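Local coordinates for EDD domain protein, DegV family (Ruminococcus gnavus, PDB 3JR7) that is of unknown function but probably binds a lipid such as a fatty acid in an internal pocket, at residues V26-E31 with S282-V287; A139-T144 with A250-N255; G190-I195 with G215-K220. All blocks are in the same frame, centred on the assembly; numbering follows the deposited sequence.

Contact 1: residues V26-E31 with S282-V287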
loop_
_atom_site.group_PDB
_atom_site.type_symbol
_atom_site.label_atom_id
_atom_site.label_comp_id
_atom_site.label_asym_id
_atom_site.label_seq_id
_atom_site.Cartn_x
_atom_site.Cartn_y
_atom_site.Cartn_z
ATOM N N VAL A 26 9.727 3.236 3.163
ATOM C CA VAL A 26 8.496 2.574 2.779
ATOM C C VAL A 26 8.860 1.351 1.971
ATOM O O VAL A 26 9.722 1.441 1.078
ATOM C CB VAL A 26 7.636 3.524 1.934
ATOM C CG1 VAL A 26 6.257 2.882 1.627
ATOM C CG2 VAL A 26 7.470 4.860 2.664
ATOM N N ASP A 27 8.261 0.188 2.252
ATOM C CA ASP A 27 8.536 -0.945 1.389
ATOM C C ASP A 27 7.942 -0.673 0.005
ATOM O O ASP A 27 7.124 0.232 -0.167
ATOM C CB ASP A 27 8.121 -2.310 1.976
ATOM C CG ASP A 27 6.605 -2.508 2.081
ATOM O OD1 ASP A 27 5.817 -2.000 1.238
ATOM O OD2 ASP A 27 6.216 -3.275 2.982
ATOM N N SER A 28 8.412 -1.412 -1.001
ATOM C CA SER A 28 8.211 -0.978 -2.399
ATOM C C SER A 28 6.736 -1.107 -2.830
ATOM O O SER A 28 6.321 -0.551 -3.808
ATOM C CB SER A 28 9.115 -1.767 -3.327
ATOM O OG SER A 28 8.776 -3.118 -3.310
ATOM N N CYS A 29 5.939 -1.813 -2.050
ATOM C CA CYS A 29 4.505 -1.896 -2.347
ATOM C C CYS A 29 3.866 -0.515 -2.318
ATOM O O CYS A 29 3.000 -0.196 -3.149
ATOM C CB CYS A 29 3.799 -2.868 -1.398
ATOM S SG CYS A 29 2.090 -3.137 -1.880
ATOM N N GLY A 30 4.331 0.326 -1.408
ATOM C CA GLY A 30 3.770 1.639 -1.241
ATOM C C GLY A 30 4.228 2.574 -2.324
ATOM O O GLY A 30 5.425 2.892 -2.365
ATOM N N GLU A 31 3.297 3.059 -3.162
ATOM C CA GLU A 31 3.676 3.897 -4.304
ATOM C C GLU A 31 4.153 5.270 -3.853
ATOM O O GLU A 31 3.684 5.748 -2.864
ATOM C CB GLU A 31 2.485 4.088 -5.281
ATOM C CG GLU A 31 2.015 2.872 -6.042
ATOM C CD GLU A 31 1.264 1.856 -5.209
ATOM O OE1 GLU A 31 0.747 2.210 -4.105
ATOM O OE2 GLU A 31 1.175 0.702 -5.682
ATOM N N SER A 282 2.586 0.034 -7.964
ATOM C CA SER A 282 3.989 -0.421 -7.831
ATOM C C SER A 282 4.117 -1.858 -8.351
ATOM O O SER A 282 3.126 -2.492 -8.687
ATOM C CB SER A 282 4.371 -0.430 -6.355
ATOM O OG SER A 282 3.642 -1.498 -5.685
ATOM N N GLY A 283 5.338 -2.386 -8.406
ATOM C CA GLY A 283 5.563 -3.780 -8.803
ATOM C C GLY A 283 4.768 -4.769 -7.969
ATOM O O GLY A 283 4.057 -5.640 -8.505
ATOM N N ILE A 284 4.886 -4.673 -6.633
ATOM C CA ILE A 284 4.127 -5.625 -5.793
ATOM C C ILE A 284 2.609 -5.416 -5.953
ATOM O O ILE A 284 1.856 -6.379 -6.064
ATOM C CB ILE A 284 4.548 -5.499 -4.331
ATOM C CG1 ILE A 284 6.019 -5.934 -4.191
ATOM C CG2 ILE A 284 3.636 -6.338 -3.417
ATOM C CD1 ILE A 284 6.282 -7.423 -4.472
ATOM N N SER A 285 2.179 -4.166 -6.010
ATOM C CA SER A 285 0.775 -3.857 -6.202
ATOM C C SER A 285 0.252 -4.424 -7.534
ATOM O O SER A 285 -0.838 -4.992 -7.597
ATOM C CB SER A 285 0.547 -2.344 -6.099
ATOM O OG SER A 285 0.742 -1.849 -4.745
ATOM N N THR A 286 1.046 -4.263 -8.596
ATOM C CA THR A 286 0.716 -4.847 -9.893
ATOM C C THR A 286 0.591 -6.358 -9.827
ATOM O O THR A 286 -0.397 -6.925 -10.323
ATOM C CB THR A 286 1.751 -4.446 -10.916
ATOM O OG1 THR A 286 1.629 -3.025 -11.134
ATOM C CG2 THR A 286 1.595 -5.249 -12.194
ATOM N N VAL A 287 1.548 -7.020 -9.175
ATOM C CA VAL A 287 1.504 -8.469 -9.084
ATOM C C VAL A 287 0.208 -8.983 -8.444
ATOM O O VAL A 287 -0.393 -9.951 -8.924
ATOM C CB VAL A 287 2.725 -9.005 -8.319
ATOM C CG1 VAL A 287 2.548 -10.479 -7.956
ATOM C CG2 VAL A 287 4.044 -8.786 -9.154
#

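Contact 2: residues A139-T144 with A250-N255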
loop_
_atom_site.group_PDB
_atom_site.type_symbol
_atom_site.label_atom_id
_atom_site.label_comp_id
_atom_site.label_asym_id
_atom_site.label_seq_id
_atom_site.Cartn_x
_atom_site.Cartn_y
_atom_site.Cartn_z
ATOM N N ALA A 139 -1.921 -1.836 2.187
ATOM C CA ALA A 139 -1.018 -2.114 1.083
ATOM C C ALA A 139 -1.078 -0.897 0.183
ATOM O O ALA A 139 -1.973 -0.048 0.310
ATOM C CB ALA A 139 -1.484 -3.349 0.297
ATOM N N SER A 140 -0.137 -0.812 -0.741
ATOM C CA SER A 140 -0.215 0.100 -1.881
ATOM C C SER A 140 -0.357 1.519 -1.346
ATOM O O SER A 140 0.410 1.920 -0.462
ATOM C CB SER A 140 -1.367 -0.331 -2.820
ATOM O OG SER A 140 -1.600 0.594 -3.905
ATOM N N VAL A 141 -1.356 2.243 -1.807
ATOM C CA VAL A 141 -1.562 3.638 -1.443
ATOM C C VAL A 141 -1.969 3.857 0.025
ATOM O O VAL A 141 -1.863 4.982 0.550
ATOM C CB VAL A 141 -2.539 4.417 -2.403
ATOM C CG1 VAL A 141 -1.834 4.756 -3.739
ATOM C CG2 VAL A 141 -3.852 3.670 -2.590
ATOM N N GLY A 142 -2.394 2.799 0.704
ATOM C CA GLY A 142 -2.523 2.869 2.183
ATOM C C GLY A 142 -1.162 3.251 2.803
ATOM O O GLY A 142 -1.079 4.111 3.670
ATOM N N GLU A 143 -0.085 2.627 2.316
ATOM C CA GLU A 143 1.279 2.947 2.808
ATOM C C GLU A 143 1.678 4.371 2.420
ATOM O O GLU A 143 2.279 5.125 3.212
ATOM C CB GLU A 143 2.273 1.950 2.243
ATOM C CG GLU A 143 2.028 0.503 2.711
ATOM C CD GLU A 143 2.949 -0.497 2.038
ATOM O OE1 GLU A 143 4.174 -0.328 2.116
ATOM O OE2 GLU A 143 2.434 -1.451 1.421
ATOM N N THR A 144 1.346 4.739 1.182
ATOM C CA THR A 144 1.646 6.042 0.639
ATOM C C THR A 144 1.047 7.103 1.542
ATOM O O THR A 144 1.731 8.058 1.965
ATOM C CB THR A 144 1.035 6.208 -0.770
ATOM O OG1 THR A 144 1.410 5.099 -1.604
ATOM C CG2 THR A 144 1.464 7.503 -1.380
ATOM N N ALA A 250 -6.737 8.461 -1.824
ATOM C CA ALA A 250 -5.783 7.947 -2.777
ATOM C C ALA A 250 -6.382 6.827 -3.561
ATOM O O ALA A 250 -7.124 5.980 -3.030
ATOM C CB ALA A 250 -4.461 7.489 -2.080
ATOM N N ILE A 251 -6.041 6.811 -4.845
ATOM C CA ILE A 251 -6.459 5.758 -5.763
ATOM C C ILE A 251 -5.255 5.207 -6.531
ATOM O O ILE A 251 -4.527 5.953 -7.159
ATOM C CB ILE A 251 -7.508 6.261 -6.770
ATOM C CG1 ILE A 251 -8.747 6.776 -6.055
ATOM C CG2 ILE A 251 -7.924 5.157 -7.740
ATOM C CD1 ILE A 251 -9.557 7.733 -6.888
ATOM N N ALA A 252 -5.032 3.907 -6.473
ATOM C CA ALA A 252 -4.041 3.288 -7.313
ATOM C C ALA A 252 -4.755 2.421 -8.321
ATOM O O ALA A 252 -5.767 1.780 -8.000
ATOM C CB ALA A 252 -3.060 2.453 -6.489
ATOM N N HIS A 253 -4.230 2.401 -9.546
ATOM C CA HIS A 253 -4.807 1.609 -10.627
ATOM C C HIS A 253 -3.705 0.874 -11.341
ATOM O O HIS A 253 -2.554 1.341 -11.382
ATOM C CB HIS A 253 -5.580 2.501 -11.608
ATOM C CG HIS A 253 -4.690 3.294 -12.506
ATOM N ND1 HIS A 253 -4.171 4.519 -12.156
ATOM C CD2 HIS A 253 -4.183 3.004 -13.723
ATOM C CE1 HIS A 253 -3.407 4.967 -13.142
ATOM N NE2 HIS A 253 -3.386 4.062 -14.094
ATOM N N CYS A 254 -4.040 -0.314 -11.834
ATOM C CA CYS A 254 -3.109 -1.097 -12.621
ATOM C C CYS A 254 -3.542 -1.078 -14.092
ATOM O O CYS A 254 -4.398 -1.864 -14.483
ATOM C CB CYS A 254 -3.087 -2.541 -12.128
ATOM S SG CYS A 254 -1.844 -3.539 -12.988
ATOM N N ASN A 255 -2.932 -0.179 -14.867
ATOM C CA ASN A 255 -3.160 -0.084 -16.330
ATOM C C ASN A 255 -4.640 0.223 -16.666
ATOM O O ASN A 255 -5.217 -0.358 -17.596
ATOM C CB ASN A 255 -2.727 -1.382 -16.995
ATOM C CG ASN A 255 -2.693 -1.294 -18.528
ATOM O OD1 ASN A 255 -2.285 -0.273 -19.091
ATOM N ND2 ASN A 255 -3.123 -2.360 -19.194
#

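Contact 3: residues G190-I195 with G215-K220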
loop_
_atom_site.group_PDB
_atom_site.type_symbol
_atom_site.label_atom_id
_atom_site.label_comp_id
_atom_site.label_asym_id
_atom_site.label_seq_id
_atom_site.Cartn_x
_atom_site.Cartn_y
_atom_site.Cartn_z
ATOM N N GLY A 190 -2.246 -17.296 -0.859
ATOM C CA GLY A 190 -2.703 -17.514 0.525
ATOM C C GLY A 190 -3.087 -16.230 1.258
ATOM O O GLY A 190 -3.108 -16.191 2.496
ATOM N N ARG A 191 -3.398 -15.179 0.503
ATOM C CA ARG A 191 -3.796 -13.877 1.075
ATOM C C ARG A 191 -5.306 -13.659 1.216
ATOM O O ARG A 191 -5.736 -12.609 1.642
ATOM C CB ARG A 191 -3.194 -12.748 0.231
ATOM C CG ARG A 191 -1.791 -12.361 0.653
ATOM C CD ARG A 191 -0.748 -13.433 0.507
ATOM N NE ARG A 191 0.530 -12.976 1.018
ATOM C CZ ARG A 191 1.691 -13.586 0.824
ATOM N NH1 ARG A 191 1.785 -14.680 0.055
ATOM N NH2 ARG A 191 2.779 -13.085 1.379
ATOM N N LEU A 192 -6.109 -14.653 0.862
ATOM C CA LEU A 192 -7.567 -14.504 0.879
ATOM C C LEU A 192 -8.191 -15.572 1.782
ATOM O O LEU A 192 -9.333 -15.981 1.599
ATOM C CB LEU A 192 -8.136 -14.613 -0.544
ATOM C CG LEU A 192 -7.780 -13.551 -1.568
ATOM C CD1 LEU A 192 -8.684 -13.720 -2.806
ATOM C CD2 LEU A 192 -7.991 -12.148 -0.937
ATOM N N THR A 193 -7.432 -16.031 2.766
ATOM C CA THR A 193 -7.887 -17.206 3.490
ATOM C C THR A 193 -9.131 -16.888 4.333
ATOM O O THR A 193 -9.351 -15.774 4.785
ATOM C CB THR A 193 -6.784 -17.856 4.319
ATOM O OG1 THR A 193 -6.285 -16.927 5.269
ATOM C CG2 THR A 193 -5.652 -18.323 3.416
ATOM N N GLY A 194 -9.980 -17.888 4.490
ATOM C CA GLY A 194 -11.255 -17.675 5.125
ATOM C C GLY A 194 -12.316 -17.347 4.097
ATOM O O GLY A 194 -13.329 -18.054 4.032
ATOM N N ILE A 195 -12.074 -16.308 3.280
ATOM C CA ILE A 195 -13.073 -15.784 2.332
ATOM C C ILE A 195 -13.487 -16.871 1.366
ATOM O O ILE A 195 -12.659 -17.379 0.612
ATOM C CB ILE A 195 -12.538 -14.618 1.453
ATOM C CG1 ILE A 195 -11.992 -13.465 2.298
ATOM C CG2 ILE A 195 -13.649 -14.100 0.550
ATOM C CD1 ILE A 195 -11.364 -12.372 1.469
ATOM N N GLY A 215 -5.968 -5.765 9.413
ATOM C CA GLY A 215 -5.080 -5.828 8.214
ATOM C C GLY A 215 -5.219 -7.097 7.385
ATOM O O GLY A 215 -4.296 -7.444 6.642
ATOM N N THR A 216 -6.328 -7.824 7.542
ATOM C CA THR A 216 -6.625 -8.937 6.666
ATOM C C THR A 216 -7.583 -8.425 5.560
ATOM O O THR A 216 -8.077 -7.294 5.618
ATOM C CB THR A 216 -7.256 -10.166 7.397
ATOM O OG1 THR A 216 -8.459 -9.763 8.038
ATOM C CG2 THR A 216 -6.274 -10.812 8.432
ATOM N N ILE A 217 -7.853 -9.275 4.569
ATOM C CA ILE A 217 -8.762 -8.937 3.496
ATOM C C ILE A 217 -10.121 -9.582 3.742
ATOM O O ILE A 217 -10.194 -10.743 4.141
ATOM C CB ILE A 217 -8.187 -9.408 2.139
ATOM C CG1 ILE A 217 -6.838 -8.691 1.887
ATOM C CG2 ILE A 217 -9.212 -9.146 0.983
ATOM C CD1 ILE A 217 -6.018 -9.203 0.722
ATOM N N CYS A 218 -11.187 -8.850 3.494
ATOM C CA CYS A 218 -12.545 -9.436 3.528
ATOM C C CYS A 218 -13.336 -8.993 2.275
ATOM O O CYS A 218 -12.940 -8.090 1.542
ATOM C CB CYS A 218 -13.303 -9.014 4.785
ATOM S SG CYS A 218 -13.637 -7.182 4.917
ATOM N N GLN A 219 -14.451 -9.663 2.046
ATOM C CA GLN A 219 -15.396 -9.236 1.028
ATOM C C GLN A 219 -16.463 -8.319 1.646
ATOM O O GLN A 219 -17.097 -8.650 2.645
ATOM C CB GLN A 219 -16.013 -10.454 0.385
ATOM C CG GLN A 219 -16.924 -10.065 -0.755
ATOM C CD GLN A 219 -17.319 -11.219 -1.608
ATOM O OE1 GLN A 219 -18.428 -11.256 -2.086
ATOM N NE2 GLN A 219 -16.431 -12.145 -1.816
ATOM N N LYS A 220 -16.619 -7.141 1.076
ATOM C CA LYS A 220 -17.581 -6.154 1.522
ATOM C C LYS A 220 -18.877 -6.207 0.745
ATOM O O LYS A 220 -19.903 -5.818 1.264
ATOM C CB LYS A 220 -16.998 -4.758 1.300
ATOM C CG LYS A 220 -15.611 -4.533 1.917
ATOM C CD LYS A 220 -15.679 -4.567 3.402
ATOM C CE LYS A 220 -16.131 -3.242 3.984
ATOM N NZ LYS A 220 -16.323 -3.347 5.492
HETATM O O HOH W 1 -6.292 -11.680 4.308
HETATM O O HOH W 2 -8.682 -13.116 4.268
#

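Contact 1: residues V26-E31 with S282-V287
Glu31 and Ser282 meet where the loop after strand 22-27 runs into the start of helix 283-289. The motif on one side is a type I beta turn from Asp27 to Gly30; on the other it is a helix N-terminus capped by Ser282. One carboxylate oxygen does most of the joining. Glu31 OE2 takes the backbone N-H of Ser282 on its anti lone pair, at 2.8 Å and nearly straight (172°). On its syn side Glu31 OE2 also accepts from Ser285 OG, at 2.8 Å. The other oxygen, OE1, turns to Ser140 OG. Replacing Glu31 with an alanine would probably leave the Ser282 N-H and the Ser285 hydroxyl without their shared acceptor and open a gap beside the helix start.

Ser282 OG donates to Cys29 O at 2.9 Å, tilted 32° from the carbonyl plane. Ser282 OG also accepts from Ser285 N at 3.1 Å, which is the N-cap bond, so it links the turn to the helix end. Apolar contact flanks the polar group: Cys29 SG lies 3.9 Å from Ile284 CG2. The sulfur reaches the helix because it stands anti to its own backbone N (chi1 -173°).

Further out, Ser28 OG is bonded to Asp58, whose carboxylate also receives Ile284 N, so one acidic residue ties turn and helix together a second time. Ile284 packs on Leu47 and Ile49 of strand 42-51. Behind the cap, Ser282 O accepts from both Thr286 N and Thr286 OG1, the hydroxyl coming from above the carbonyl plane at 2.9 Å.

Contact 2: residues A139-T144 with A250-N255
Val141 meets Ala250 and Ala252 through torsions that spread its two methyls along the strand. With chi1 at -75°, CG1 lies anti to the carbonyl carbon and CG2 lies between the backbone N and the carbonyl carbon. Val141 CB itself then faces Ala250 CB, 3.6 Å away. Val141 CG1 reaches forward to Ala252 CB at 3.8 Å. Val141 CG2 stays with Ala250, 3.9 Å from Ala250 CB. The branched side chain thus touches both alanines, which stand two residues apart on one face of the strand. Ile251, between them, points away and packs on Ala260 and Gln264 of helix 257-270.

Ser140 holds the N-cap position of helix 141-155 but makes no capping bond. With its hydroxyl turned anti to the backbone N (chi1 174°), Ser140 OG lies 3.5 Å from Ala252 CB. The oxygen itself rests against this methyl, while Glu31 OE1 is its hydrogen-bond partner.

The contact seats the first turn of helix 141-155 on strand 248-253 of a mixed sheet. Helix 257-270 covers the other face of this strand, the one to which Ile251 turns. Val141 also touches Val279 and Val297, from the strands on either side, 275-280 and 294-297. It therefore spans three neighbouring strands. The small alanines let the helix start come close: the CA atoms of Val141 and Ala250 are 6.2 Å apart. Ala139 and the nearby Ser140 place this helix start at the pocket where a polyether sits, which probably serves for lipid.

All five touching residues are buried. Val141's methine and methyls meet two alanine methyls, which offer no polar group, so van der Waals contact alone holds Val141 to this strand.

Contact 3: residues G190-I195 with G215-K220
Ile217 faces the loop 190-195 from the first residue of strand 217-224. Ile217 CB lies 4.1 Å from both Arg191 O and Leu192 CD2. From there the side chain forks. Ile217 CG2, anti to the backbone N, meets two apolar ends on its loop side: Leu192 CD2 at 3.8 Å and Ile195 CD1 at 3.9 Å. CG1 takes the other branch, past Arg191 O. Ile217 is extended at chi2 (170°), which carries its tip, CD1, to 3.5 Å from Arg191 O and close to Leu192 CD2. Leu192 and Ile217 lie at a slant to one another.

Ile195 reaches back over the strand. Ile195 CD1 sits 3.3 Å from Ile217 O and also touches Cys218 CA, while Ile195 CG2 lies near the side-chain NE2 of Gln219.

Two waters join the backbones. One donates to Arg191 O and accepts from Ile217 N. The other donates to Thr193 O and to Ile217 O, both at 2.8 Å.

Arg191, Gly215 and Thr216 line the pocket of the bound polyether, probably a lipid site.

The loop leaves helix 184-188 through a Schellman motif with Gly190 at C-prime. Leu186 of that helix packs on both Leu192 and Ile217. Met209 of the adjoining strand 205-211 touches Ile195 and Ile217, and the loop packs on the helix end and on the edge strand 217-224.

Overall arrangement
Contacts 1 and 2 are neighbours, with centres 8 Å apart near the middle of the chain. Thr144 OG1 lies 2.7 Å from Glu31 O, a probable hydrogen bond, and Ser140 CB packs 3.2 Å from Ser285 OG. Contact 3 is more remote: its centre is about 19 Å from that of contact 1 and 18 Å from that of contact 2. It shares a sheet with contact 2, through strands 217-224 and 248-253. In sequence, contact 3 is nested within contact 2, and contact 2 within contact 1. All three supply residues to the pocket holding a polyether, probably from the crystallisation liquor: Ser285, Ala139, and Arg191, Gly215 and Thr216.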